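PDB 6GSZ: alpha-L-rhamnosidase from Aspergillus terreus, which probably hydrolyses terminal non-reducing alpha-L-rhamnose residues from alpha-L-rhamnosides. Local coordinates for residues P173-Y178 with F455-D460; G469-I474 with Y511-I516; Q179-Y184 with S303-P308. All blocks are in the same frame, centred on the assembly; numbering follows the deposited sequence.

Contact 1 of 3, residues P173-Y178 with F455-D460; sequences PGWQSY and FSIPTD. With BGC (beta-D-glucopyranose), chain B; EDO (1,2-ethanediol), chain C.
Gly174 and Trp175, from a loop in the alpha-L-rhamnosidase N-terminal domain, meet Ser456 and Ile457 of the six-hairpin glycosidase domain, so this is an interdomain joint between two irregular loops. The second loop turns sharply at Ser456: its phi of 78° and psi of -52°, with Ile457 N bonded to Phe455 O, define a classic gamma turn. The turn presents the serine hydroxyl to the other domain, where Trp175 N donates to Ser456 OG at 2.9 Å along a fairly straight path. A chi1 of -172° at Ser456 swings OG away from its backbone N and to within 3.3 Å of Gly174 CA, a close approach that the bare glycine backbone permits. Water 1 extends the polar link, bonding to Ser456 OG and accepting from Gln176 NE2; an ethanediol, probably left from crystallisation, bonds to that water and donates to Ser456 O.

Beside this polar point, Ile457 uses both ends of its branched side chain. Its CD1 lies 3.5 Å from Trp175 CE3, approaching the indole obliquely, while Ile457 CG2 presses against Trp175 O at 3.2 Å. Within the first loop, Gln176 NE2 bonds Pro173 O at 2.9 Å from above the carbonyl plane, and Tyr178 OH donates to Gly174 O at 2.6 Å, which ties the loop into a compact shape. At the far end of the other loop, Asp460 OD2 is hydrogen-bonded to O1 of the bound glucose, at a separation so short (2.5 Å) that its exact length is doubtful.

Trp175 also stacks on Trp208 of helix 207-210 and bonds Tyr223 through NE1. Pro173 rests on strand 156-161, whereas Pro458 packs against helices 471-484 and 488-503.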
loop_
_atom_site.group_PDB
_atom_site.type_symbol
_atom_site.label_atom_id
_atom_site.label_comp_id
_atom_site.label_asym_id
_atom_site.label_seq_id
_atom_site.Cartn_x
_atom_site.Cartn_y
_atom_site.Cartn_z
ATOM N N PRO A 173 -11.489 -6.163 -9.465
ATOM C CA PRO A 173 -10.457 -5.152 -9.737
ATOM C C PRO A 173 -9.968 -4.343 -8.548
ATOM O O PRO A 173 -9.186 -3.406 -8.749
ATOM C CB PRO A 173 -11.219 -4.233 -10.725
ATOM C CG PRO A 173 -12.627 -4.213 -10.161
ATOM C CD PRO A 173 -12.821 -5.655 -9.787
ATOM N N GLY A 174 -10.344 -4.717 -7.329
ATOM C CA GLY A 174 -9.914 -3.980 -6.153
ATOM C C GLY A 174 -10.962 -2.941 -5.766
ATOM O O GLY A 174 -12.090 -2.951 -6.323
ATOM N N TRP A 175 -10.635 -2.090 -4.806
ATOM C CA TRP A 175 -11.552 -1.132 -4.240
ATOM C C TRP A 175 -11.208 0.299 -4.668
ATOM O O TRP A 175 -10.240 0.885 -4.147
ATOM C CB TRP A 175 -11.626 -1.239 -2.717
ATOM C CG TRP A 175 -12.760 -0.463 -2.127
ATOM C CD1 TRP A 175 -13.766 0.180 -2.789
ATOM C CD2 TRP A 175 -13.008 -0.254 -0.729
ATOM N NE1 TRP A 175 -14.647 0.743 -1.900
ATOM C CE2 TRP A 175 -14.202 0.500 -0.629
ATOM C CE3 TRP A 175 -12.350 -0.646 0.439
ATOM C CZ2 TRP A 175 -14.759 0.842 0.595
ATOM C CZ3 TRP A 175 -12.880 -0.282 1.653
ATOM C CH2 TRP A 175 -14.089 0.428 1.725
ATOM N N GLN A 176 -11.951 0.841 -5.637
ATOM C CA GLN A 176 -11.880 2.250 -6.041
ATOM C C GLN A 176 -13.112 2.966 -5.464
ATOM O O GLN A 176 -14.109 2.314 -5.114
ATOM C CB GLN A 176 -11.803 2.401 -7.568
ATOM C CG GLN A 176 -10.555 1.736 -8.163
ATOM C CD GLN A 176 -10.737 0.265 -8.492
ATOM O OE1 GLN A 176 -11.722 -0.112 -9.169
ATOM N NE2 GLN A 176 -9.818 -0.611 -8.084
ATOM N N SER A 177 -13.108 4.289 -5.540
ATOM C CA SER A 177 -14.278 5.114 -5.325
ATOM C C SER A 177 -15.079 4.973 -6.624
ATOM O O SER A 177 -15.073 5.844 -7.480
ATOM C CB SER A 177 -13.911 6.549 -5.019
ATOM O OG SER A 177 -13.226 6.635 -3.771
ATOM N N TYR A 178 -15.850 3.864 -6.696
ATOM C CA TYR A 178 -16.358 3.363 -7.986
ATOM C C TYR A 178 -17.291 4.353 -8.682
ATOM O O TYR A 178 -17.371 4.313 -9.920
ATOM C CB TYR A 178 -17.151 2.075 -7.801
ATOM C CG TYR A 178 -16.391 0.934 -7.196
ATOM C CD1 TYR A 178 -15.340 0.317 -7.859
ATOM C CD2 TYR A 178 -16.745 0.421 -5.958
ATOM C CE1 TYR A 178 -14.717 -0.807 -7.341
ATOM C CE2 TYR A 178 -16.130 -0.687 -5.412
ATOM C CZ TYR A 178 -15.094 -1.307 -6.090
ATOM O OH TYR A 178 -14.512 -2.428 -5.539
ATOM N N PHE A 455 -3.527 -3.423 0.443
ATOM C CA PHE A 455 -4.422 -4.444 -0.164
ATOM C C PHE A 455 -5.451 -3.694 -1.002
ATOM O O PHE A 455 -6.561 -3.456 -0.491
ATOM C CB PHE A 455 -5.100 -5.252 0.941
ATOM C CG PHE A 455 -5.672 -6.590 0.533
ATOM C CD1 PHE A 455 -6.881 -6.683 -0.169
ATOM C CD2 PHE A 455 -4.998 -7.769 0.816
ATOM C CE1 PHE A 455 -7.391 -7.905 -0.542
ATOM C CE2 PHE A 455 -5.532 -8.993 0.442
ATOM C CZ PHE A 455 -6.712 -9.064 -0.237
ATOM N N SER A 456 -5.046 -3.252 -2.204
ATOM C CA SER A 456 -5.802 -2.374 -3.177
ATOM C C SER A 456 -5.734 -0.899 -2.712
ATOM O O SER A 456 -5.416 -0.041 -3.513
ATOM C CB SER A 456 -7.251 -2.873 -3.489
ATOM O OG SER A 456 -7.780 -2.120 -4.520
ATOM N N ILE A 457 -6.096 -0.661 -1.441
ATOM C CA ILE A 457 -6.061 0.645 -0.764
ATOM C C ILE A 457 -5.215 0.474 0.509
ATOM O O ILE A 457 -5.008 -0.652 0.972
ATOM C CB ILE A 457 -7.482 1.136 -0.437
ATOM C CG1 ILE A 457 -8.174 0.200 0.558
ATOM C CG2 ILE A 457 -8.299 1.334 -1.695
ATOM C CD1 ILE A 457 -9.318 0.849 1.313
ATOM N N PRO A 458 -4.683 1.563 1.098
ATOM C CA PRO A 458 -3.950 1.476 2.347
ATOM C C PRO A 458 -4.935 1.405 3.510
ATOM O O PRO A 458 -5.555 2.407 3.874
ATOM C CB PRO A 458 -3.110 2.758 2.352
ATOM C CG PRO A 458 -3.951 3.743 1.540
ATOM C CD PRO A 458 -4.794 2.923 0.593
ATOM N N THR A 459 -5.047 0.215 4.056
ATOM C CA THR A 459 -6.048 -0.063 5.082
ATOM C C THR A 459 -5.500 0.174 6.493
ATOM O O THR A 459 -4.300 0.061 6.729
ATOM C CB THR A 459 -6.602 -1.494 5.032
ATOM O OG1 THR A 459 -5.560 -2.455 5.153
ATOM C CG2 THR A 459 -7.348 -1.806 3.757
ATOM N N ASP A 460 -6.394 0.539 7.421
ATOM C CA ASP A 460 -6.048 0.591 8.802
ATOM C C ASP A 460 -5.681 -0.788 9.356
ATOM O O ASP A 460 -4.737 -0.948 10.121
ATOM C CB ASP A 460 -7.148 1.191 9.672
ATOM C CG ASP A 460 -8.490 0.454 9.668
ATOM O OD1 ASP A 460 -8.921 -0.043 8.599
ATOM O OD2 ASP A 460 -9.087 0.407 10.777
HETATM C C2 BGC B . -7.792 3.922 12.428
HETATM C C3 BGC B . -7.796 5.317 12.989
HETATM C C4 BGC B . -9.138 5.919 13.340
HETATM C C5 BGC B . -9.800 4.903 14.137
HETATM C C6 BGC B . -11.125 5.521 14.537
HETATM C C1 BGC B . -8.671 3.024 13.282
HETATM O O1 BGC B . -8.543 1.696 12.813
HETATM O O2 BGC B . -6.557 3.295 12.682
HETATM O O3 BGC B . -7.381 6.124 12.021
HETATM O O4 BGC B . -9.135 7.199 14.014
HETATM O O5 BGC B . -9.962 3.598 13.492
HETATM O O6 BGC B . -11.899 4.520 15.205
HETATM C C1 EDO C . -3.674 0.404 -6.803
HETATM O O1 EDO C . -4.588 -0.476 -6.054
HETATM C C2 EDO C . -2.653 -0.343 -7.668
HETATM O O2 EDO C . -1.356 -0.600 -6.983
HETATM O O HOH W 1 -7.670 0.271 -6.167
#

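Contact 2 of 3, residues G469-I474 with Y511-I516. With BGC (beta-D-glucopyranose), chain B.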
loop_
_atom_site.group_PDB
_atom_site.type_symbol
_atom_site.label_atom_id
_atom_site.label_comp_id
_atom_site.label_asym_id
_atom_site.label_seq_id
_atom_site.Cartn_x
_atom_site.Cartn_y
_atom_site.Cartn_z
ATOM N N GLY A 469 -9.819 2.805 4.136
ATOM C CA GLY A 469 -8.669 3.651 3.759
ATOM C C GLY A 469 -8.485 4.863 4.660
ATOM O O GLY A 469 -8.709 5.998 4.237
ATOM N N TRP A 470 -8.187 4.585 5.932
ATOM C CA TRP A 470 -8.067 5.654 6.931
ATOM C C TRP A 470 -6.920 6.633 6.593
ATOM O O TRP A 470 -5.753 6.263 6.417
ATOM C CB TRP A 470 -7.907 5.055 8.316
ATOM C CG TRP A 470 -9.214 4.650 8.941
ATOM C CD1 TRP A 470 -9.758 3.401 9.001
ATOM C CD2 TRP A 470 -10.112 5.517 9.640
ATOM N NE1 TRP A 470 -10.934 3.444 9.696
ATOM C CE2 TRP A 470 -11.193 4.731 10.085
ATOM C CE3 TRP A 470 -10.100 6.875 9.918
ATOM C CZ2 TRP A 470 -12.240 5.279 10.814
ATOM C CZ3 TRP A 470 -11.131 7.427 10.634
ATOM C CH2 TRP A 470 -12.207 6.626 11.062
ATOM N N THR A 471 -7.308 7.894 6.476
ATOM C CA THR A 471 -6.415 8.946 5.973
ATOM C C THR A 471 -5.249 9.252 6.920
ATOM O O THR A 471 -4.123 9.425 6.492
ATOM C CB THR A 471 -7.272 10.167 5.623
ATOM O OG1 THR A 471 -8.103 10.545 6.729
ATOM C CG2 THR A 471 -8.107 9.896 4.398
ATOM N N GLY A 472 -5.523 9.361 8.221
ATOM C CA GLY A 472 -4.470 9.734 9.133
ATOM C C GLY A 472 -3.383 8.672 9.192
ATOM O O GLY A 472 -2.177 8.980 9.276
ATOM N N ASP A 473 -3.750 7.388 9.155
ATOM C CA ASP A 473 -2.800 6.313 9.310
ATOM C C ASP A 473 -1.768 6.353 8.162
ATOM O O ASP A 473 -0.571 6.188 8.402
ATOM C CB ASP A 473 -3.492 4.944 9.351
ATOM C CG ASP A 473 -4.558 4.769 10.416
ATOM O OD1 ASP A 473 -5.411 5.683 10.537
ATOM O OD2 ASP A 473 -4.497 3.740 11.132
ATOM N N ILE A 474 -2.238 6.541 6.923
ATOM C CA ILE A 474 -1.320 6.572 5.801
ATOM C C ILE A 474 -0.499 7.863 5.806
ATOM O O ILE A 474 0.644 7.850 5.384
ATOM C CB ILE A 474 -2.005 6.238 4.460
ATOM C CG1 ILE A 474 -0.992 6.120 3.329
ATOM C CG2 ILE A 474 -3.098 7.215 4.122
ATOM C CD1 ILE A 474 0.078 5.047 3.550
ATOM N N TYR A 511 -12.975 10.925 6.223
ATOM C CA TYR A 511 -12.046 10.202 7.084
ATOM C C TYR A 511 -11.410 8.996 6.409
ATOM O O TYR A 511 -10.259 8.672 6.661
ATOM C CB TYR A 511 -12.694 9.813 8.415
ATOM C CG TYR A 511 -13.204 10.989 9.214
ATOM C CD1 TYR A 511 -12.701 12.278 9.070
ATOM C CD2 TYR A 511 -14.144 10.762 10.208
ATOM C CE1 TYR A 511 -13.247 13.325 9.794
ATOM C CE2 TYR A 511 -14.667 11.793 10.956
ATOM C CZ TYR A 511 -14.218 13.081 10.755
ATOM O OH TYR A 511 -14.748 14.115 11.478
ATOM N N VAL A 512 -12.216 8.272 5.624
ATOM C CA VAL A 512 -11.721 7.118 4.889
ATOM C C VAL A 512 -11.979 7.279 3.398
ATOM O O VAL A 512 -12.943 7.922 2.998
ATOM C CB VAL A 512 -12.312 5.782 5.375
ATOM C CG1 VAL A 512 -12.150 5.650 6.880
ATOM C CG2 VAL A 512 -13.780 5.564 5.001
ATOM N N ILE A 513 -11.056 6.716 2.611
ATOM C CA ILE A 513 -11.099 6.768 1.158
ATOM C C ILE A 513 -10.820 5.375 0.634
ATOM O O ILE A 513 -9.761 4.779 0.915
ATOM C CB ILE A 513 -10.023 7.695 0.596
ATOM C CG1 ILE A 513 -10.102 9.117 1.164
ATOM C CG2 ILE A 513 -10.019 7.693 -0.918
ATOM C CD1 ILE A 513 -11.327 9.948 0.767
ATOM N N PRO A 514 -11.721 4.774 -0.180
ATOM C CA PRO A 514 -13.030 5.322 -0.593
ATOM C C PRO A 514 -13.981 5.612 0.576
ATOM O O PRO A 514 -13.904 4.955 1.641
ATOM C CB PRO A 514 -13.613 4.177 -1.430
ATOM C CG PRO A 514 -12.372 3.474 -2.014
ATOM C CD PRO A 514 -11.401 3.502 -0.844
ATOM N N ASN A 515 -14.794 6.642 0.381
ATOM C CA ASN A 515 -15.641 7.139 1.444
ATOM C C ASN A 515 -16.979 6.360 1.472
ATOM O O ASN A 515 -17.815 6.587 0.609
ATOM C CB ASN A 515 -15.884 8.627 1.268
ATOM C CG ASN A 515 -16.872 9.181 2.266
ATOM O OD1 ASN A 515 -16.950 8.647 3.377
ATOM N ND2 ASN A 515 -17.524 10.296 1.888
ATOM N N ILE A 516 -17.189 5.582 2.537
ATOM C CA ILE A 516 -18.427 4.828 2.725
ATOM C C ILE A 516 -19.367 5.553 3.680
ATOM O O ILE A 516 -20.421 5.023 3.972
ATOM C CB ILE A 516 -18.141 3.402 3.234
ATOM C CG1 ILE A 516 -17.357 3.390 4.556
ATOM C CG2 ILE A 516 -17.454 2.635 2.141
ATOM C CD1 ILE A 516 -17.440 2.126 5.371
HETATM C C2 BGC B . -7.792 3.922 12.428
HETATM C C3 BGC B . -7.796 5.317 12.989
HETATM C C4 BGC B . -9.138 5.919 13.340
HETATM C C5 BGC B . -9.800 4.903 14.137
HETATM C C6 BGC B . -11.125 5.521 14.537
HETATM C C1 BGC B . -8.671 3.024 13.282
HETATM O O1 BGC B . -8.543 1.696 12.813
HETATM O O2 BGC B . -6.557 3.295 12.682
HETATM O O3 BGC B . -7.381 6.124 12.021
HETATM O O4 BGC B . -9.135 7.199 14.014
HETATM O O5 BGC B . -9.962 3.598 13.492
HETATM O O6 BGC B . -11.899 4.520 15.205
HETATM O O HOH W 2 -12.283 2.940 2.677
#
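Backbone pairing joins Gly469-Thr471 to Tyr511-Ile513 by a single bridge. Ile513 N donates to Gly469 O at 2.9 Å, and Thr471 N donates to Tyr511 O at 3.1 Å. This exchange brackets Trp470 and Val512 as a non-hydrogen-bonded pair of antiparallel type. Gly469 CA lies so near Ile513 O that a CA-H...O contact of 3.2 Å forms. Water 2 spans from Gly469 N to Pro514 O.

One side-chain bond reinforces the pairing. Thr471 OG1 sits between its backbone N and carbonyl carbon (chi1 53°), which lets hydroxyl and amide grip the same Tyr511 O: the amide arrives almost in line with the C=O bond, the hydroxyl from above the carbonyl plane. OG1 has a further, weak bond to Trp527 O.

Apolar contact centres on the indole of Trp470. Val512 CG1 stands 3.5 Å from the centroid of the Trp470 five-membered ring, only 14° off the normal, a clear CH-pi contact, while Tyr511 CB touches Trp470 CZ3 at 3.6 Å. The ring is further fixed by the bond from NE1 to Glu466.

Ligand contacts lie on the opposite indole face, where glucose C4 rests toward the rim. Asp473 grips the same sugar with both oxygens, OD1 to O3 at 2.5 Å and OD2 to O2 at 2.6 Å. A sugar ring lying on a tryptophan, with a carboxylate accepting from adjacent hydroxyls, is characteristic of a glycosidase sugar-binding pocket.

Contact 3 of 3, residues Q179-Y184 with S303-P308. With NAG (2-acetamido-2-deoxy-beta-D-glucopyranose), chain D; EDO (1,2-ethanediol), chain C.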
loop_
_atom_site.group_PDB
_atom_site.type_symbol
_atom_site.label_atom_id
_atom_site.label_comp_id
_atom_site.label_asym_id
_atom_site.label_seq_id
_atom_site.Cartn_x
_atom_site.Cartn_y
_atom_site.Cartn_z
ATOM N N GLN A 179 -18.002 5.200 -7.930
ATOM C CA GLN A 179 -18.917 6.146 -8.608
ATOM C C GLN A 179 -18.161 7.210 -9.415
ATOM O O GLN A 179 -18.789 7.917 -10.221
ATOM C CB GLN A 179 -19.910 6.801 -7.648
ATOM C CG GLN A 179 -19.381 7.870 -6.702
ATOM C CD GLN A 179 -18.777 7.372 -5.420
ATOM O OE1 GLN A 179 -17.985 6.390 -5.376
ATOM N NE2 GLN A 179 -19.161 8.070 -4.351
ATOM N N TYR A 180 -16.863 7.391 -9.120
ATOM C CA TYR A 180 -15.987 8.327 -9.826
ATOM C C TYR A 180 -15.013 7.607 -10.761
ATOM O O TYR A 180 -14.777 8.075 -11.875
ATOM C CB TYR A 180 -15.205 9.171 -8.826
ATOM C CG TYR A 180 -16.069 9.965 -7.897
ATOM C CD1 TYR A 180 -16.874 10.972 -8.397
ATOM C CD2 TYR A 180 -16.089 9.720 -6.533
ATOM C CE1 TYR A 180 -17.670 11.722 -7.562
ATOM C CE2 TYR A 180 -16.932 10.436 -5.697
ATOM C CZ TYR A 180 -17.686 11.465 -6.209
ATOM O OH TYR A 180 -18.533 12.201 -5.439
ATOM N N ARG A 181 -14.455 6.497 -10.302
ATOM C CA ARG A 181 -13.345 5.830 -11.005
ATOM C C ARG A 181 -13.496 4.339 -10.739
ATOM O O ARG A 181 -13.640 3.946 -9.582
ATOM C CB ARG A 181 -12.002 6.364 -10.507
ATOM C CG ARG A 181 -10.785 5.830 -11.255
ATOM C CD ARG A 181 -9.498 6.418 -10.728
ATOM N NE ARG A 181 -9.210 5.912 -9.389
ATOM C CZ ARG A 181 -8.545 4.781 -9.076
ATOM N NH1 ARG A 181 -7.819 4.127 -10.004
ATOM N NH2 ARG A 181 -8.619 4.341 -7.806
ATOM N N HIS A 182 -13.469 3.569 -11.823
ATOM C CA HIS A 182 -13.690 2.127 -11.690
ATOM C C HIS A 182 -12.655 1.424 -12.563
ATOM O O HIS A 182 -12.642 1.602 -13.785
ATOM C CB HIS A 182 -15.118 1.791 -12.086
ATOM C CG HIS A 182 -15.611 0.413 -11.793
ATOM N ND1 HIS A 182 -16.901 0.192 -11.348
ATOM C CD2 HIS A 182 -14.995 -0.783 -11.871
ATOM C CE1 HIS A 182 -17.042 -1.109 -11.159
ATOM N NE2 HIS A 182 -15.923 -1.742 -11.515
ATOM N N GLU A 183 -11.729 0.702 -11.912
ATOM C CA GLU A 183 -10.613 0.126 -12.682
ATOM C C GLU A 183 -11.085 -1.086 -13.469
ATOM O O GLU A 183 -12.012 -1.824 -13.027
ATOM C CB GLU A 183 -9.412 -0.292 -11.824
ATOM C CG GLU A 183 -8.597 0.909 -11.363
ATOM C CD GLU A 183 -7.460 0.590 -10.425
ATOM O OE1 GLU A 183 -7.031 -0.581 -10.355
ATOM O OE2 GLU A 183 -6.930 1.551 -9.792
ATOM N N TYR A 184 -10.513 -1.274 -14.657
ATOM C CA TYR A 184 -10.690 -2.490 -15.429
ATOM C C TYR A 184 -9.308 -3.040 -15.765
ATOM O O TYR A 184 -8.301 -2.285 -15.784
ATOM C CB TYR A 184 -11.496 -2.306 -16.730
ATOM C CG TYR A 184 -10.712 -1.558 -17.773
ATOM C CD1 TYR A 184 -10.664 -0.179 -17.790
ATOM C CD2 TYR A 184 -10.056 -2.251 -18.760
ATOM C CE1 TYR A 184 -9.853 0.481 -18.708
ATOM C CE2 TYR A 184 -9.258 -1.603 -19.687
ATOM C CZ TYR A 184 -9.174 -0.232 -19.671
ATOM O OH TYR A 184 -8.380 0.369 -20.614
ATOM N N SER A 303 -7.680 2.560 -16.369
ATOM C CA SER A 303 -6.579 1.636 -16.192
ATOM C C SER A 303 -6.007 1.808 -14.784
ATOM O O SER A 303 -5.950 2.929 -14.273
ATOM C CB SER A 303 -5.487 1.934 -17.199
ATOM O OG SER A 303 -5.967 1.733 -18.518
ATOM N N PRO A 304 -5.508 0.745 -14.154
ATOM C CA PRO A 304 -4.732 0.875 -12.921
ATOM C C PRO A 304 -3.494 1.749 -13.111
ATOM O O PRO A 304 -2.857 1.674 -14.174
ATOM C CB PRO A 304 -4.329 -0.543 -12.584
ATOM C CG PRO A 304 -5.347 -1.410 -13.263
ATOM C CD PRO A 304 -5.676 -0.668 -14.537
ATOM N N ASP A 305 -3.132 2.476 -12.052
ATOM C CA ASP A 305 -1.858 3.183 -11.989
ATOM C C ASP A 305 -0.786 2.312 -11.375
ATOM O O ASP A 305 0.416 2.624 -11.568
ATOM C CB ASP A 305 -2.021 4.471 -11.212
ATOM C CG ASP A 305 -3.013 5.421 -11.851
ATOM O OD1 ASP A 305 -2.761 5.847 -12.992
ATOM O OD2 ASP A 305 -4.088 5.675 -11.244
ATOM N N GLY A 306 -1.158 1.333 -10.565
ATOM C CA GLY A 306 -0.249 0.510 -9.856
ATOM C C GLY A 306 -0.516 -0.968 -10.060
ATOM O O GLY A 306 -1.257 -1.339 -10.936
ATOM N N PRO A 307 0.121 -1.815 -9.248
ATOM C CA PRO A 307 0.080 -3.243 -9.479
ATOM C C PRO A 307 -1.171 -3.832 -8.861
ATOM O O PRO A 307 -1.808 -3.225 -8.009
ATOM C CB PRO A 307 1.319 -3.742 -8.729
ATOM C CG PRO A 307 1.448 -2.778 -7.581
ATOM C CD PRO A 307 0.985 -1.428 -8.107
ATOM N N PRO A 308 -1.542 -5.041 -9.315
ATOM C CA PRO A 308 -2.719 -5.723 -8.796
ATOM C C PRO A 308 -2.440 -6.417 -7.472
ATOM O O PRO A 308 -1.306 -6.578 -7.046
ATOM C CB PRO A 308 -3.003 -6.773 -9.889
ATOM C CG PRO A 308 -1.651 -7.125 -10.402
ATOM C CD PRO A 308 -0.872 -5.829 -10.351
HETATM C C1 NAG D . -22.175 13.612 -3.133
HETATM C C2 NAG D . -22.599 12.229 -3.653
HETATM C C3 NAG D . -24.075 12.005 -3.428
HETATM C C4 NAG D . -24.456 12.199 -1.980
HETATM C C5 NAG D . -23.975 13.582 -1.538
HETATM C C6 NAG D . -24.195 13.763 -0.043
HETATM C C7 NAG D . -21.550 11.034 -5.531
HETATM C C8 NAG D . -21.316 11.062 -7.021
HETATM N N2 NAG D . -22.294 12.062 -5.046
HETATM O O3 NAG D . -24.399 10.682 -3.833
HETATM O O4 NAG D . -25.876 12.116 -1.923
HETATM O O5 NAG D . -22.555 13.655 -1.761
HETATM O O6 NAG D . -23.643 12.625 0.697
HETATM O O7 NAG D . -21.077 10.154 -4.795
HETATM C C1 EDO C . -3.674 0.404 -6.803
HETATM O O1 EDO C . -4.588 -0.476 -6.054
HETATM C C2 EDO C . -2.653 -0.343 -7.668
HETATM O O2 EDO C . -1.356 -0.600 -6.983
HETATM O O HOH W 3 -6.471 5.003 -12.427
HETATM O O HOH W 4 -4.155 1.365 -9.638
HETATM O O HOH W 5 -7.737 2.910 -20.231
#
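Arg181, Glu183 and Tyr184 face the loop Ser303-Asp305 of the same N-terminal domain. Ahead of them, Gln179 and Tyr180 turn to an attached glycan: Gln179 NE2 bonds N-acetylglucosamine O7 at 2.9 Å, almost straight, with an N-H...O angle of 173°, and the tyrosine hydroxyl lies near its acetamido group.

Arg181 turns toward Glu183, two residues further on, and NH1 meets Glu183 OE2 at 2.7 Å in a salt bridge, with the oxygen at the guanidinium edge and using its anti lone pair. Asp305 OD2, 4.2 Å from Arg181 NH1, lies well out of the guanidinium plane, so no N-H points at it and any attraction is probably one of charge alone; water 3 lies between them and also touches Ser303 O. Asp497 and Lys496 of helix 488-503 form salt bridges with Arg181 NE and Asp305 OD2, respectively.

At His182 the chain enters strand 182-188, which runs parallel to strand 301-302 at the edge of a mixed five-stranded sheet; backbone bonds to Ala302 set this pairing. Glu183 then extends over Pro304, with OE1 3.5 Å from Pro304 CG, while OE2 reaches Gly306 N through water 4. Tyr184 O abuts Pro304 CD at 3.3 Å, and the tyrosine ring, with CG between N and carbonyl carbon (chi1 72°), comes near Ser303, whose N approaches it obliquely. Water 5 joins Tyr184 OH, which also bonds Leu105 N, to Ser303 OG, itself bonded to Gly17 O.

Contacts 1 and 2 share the bound glucose and have centres about 10 Å apart. They meet directly where Asp460 CG packs 3.3 Å from Trp470 CD1 and Ile457 CD1 lies 3.5 Å from Gly469 N, so the interdomain joint adjoins the sugar pocket, of which Asp460 and Trp470 are both part. Contact 3 lies farther from the sugar, in the N-terminal domain, with its centre about 9 Å from that of contact 1; Gln176 OE1 and Glu183 N, 2.9 Å apart, form a probable hydrogen bond between them, and one ethanediol touches both. Contacts 2 and 3 do not touch: their centres are about 17 Å apart and their nearest atoms about 5 Å, leaving contact 1 as the intermediary.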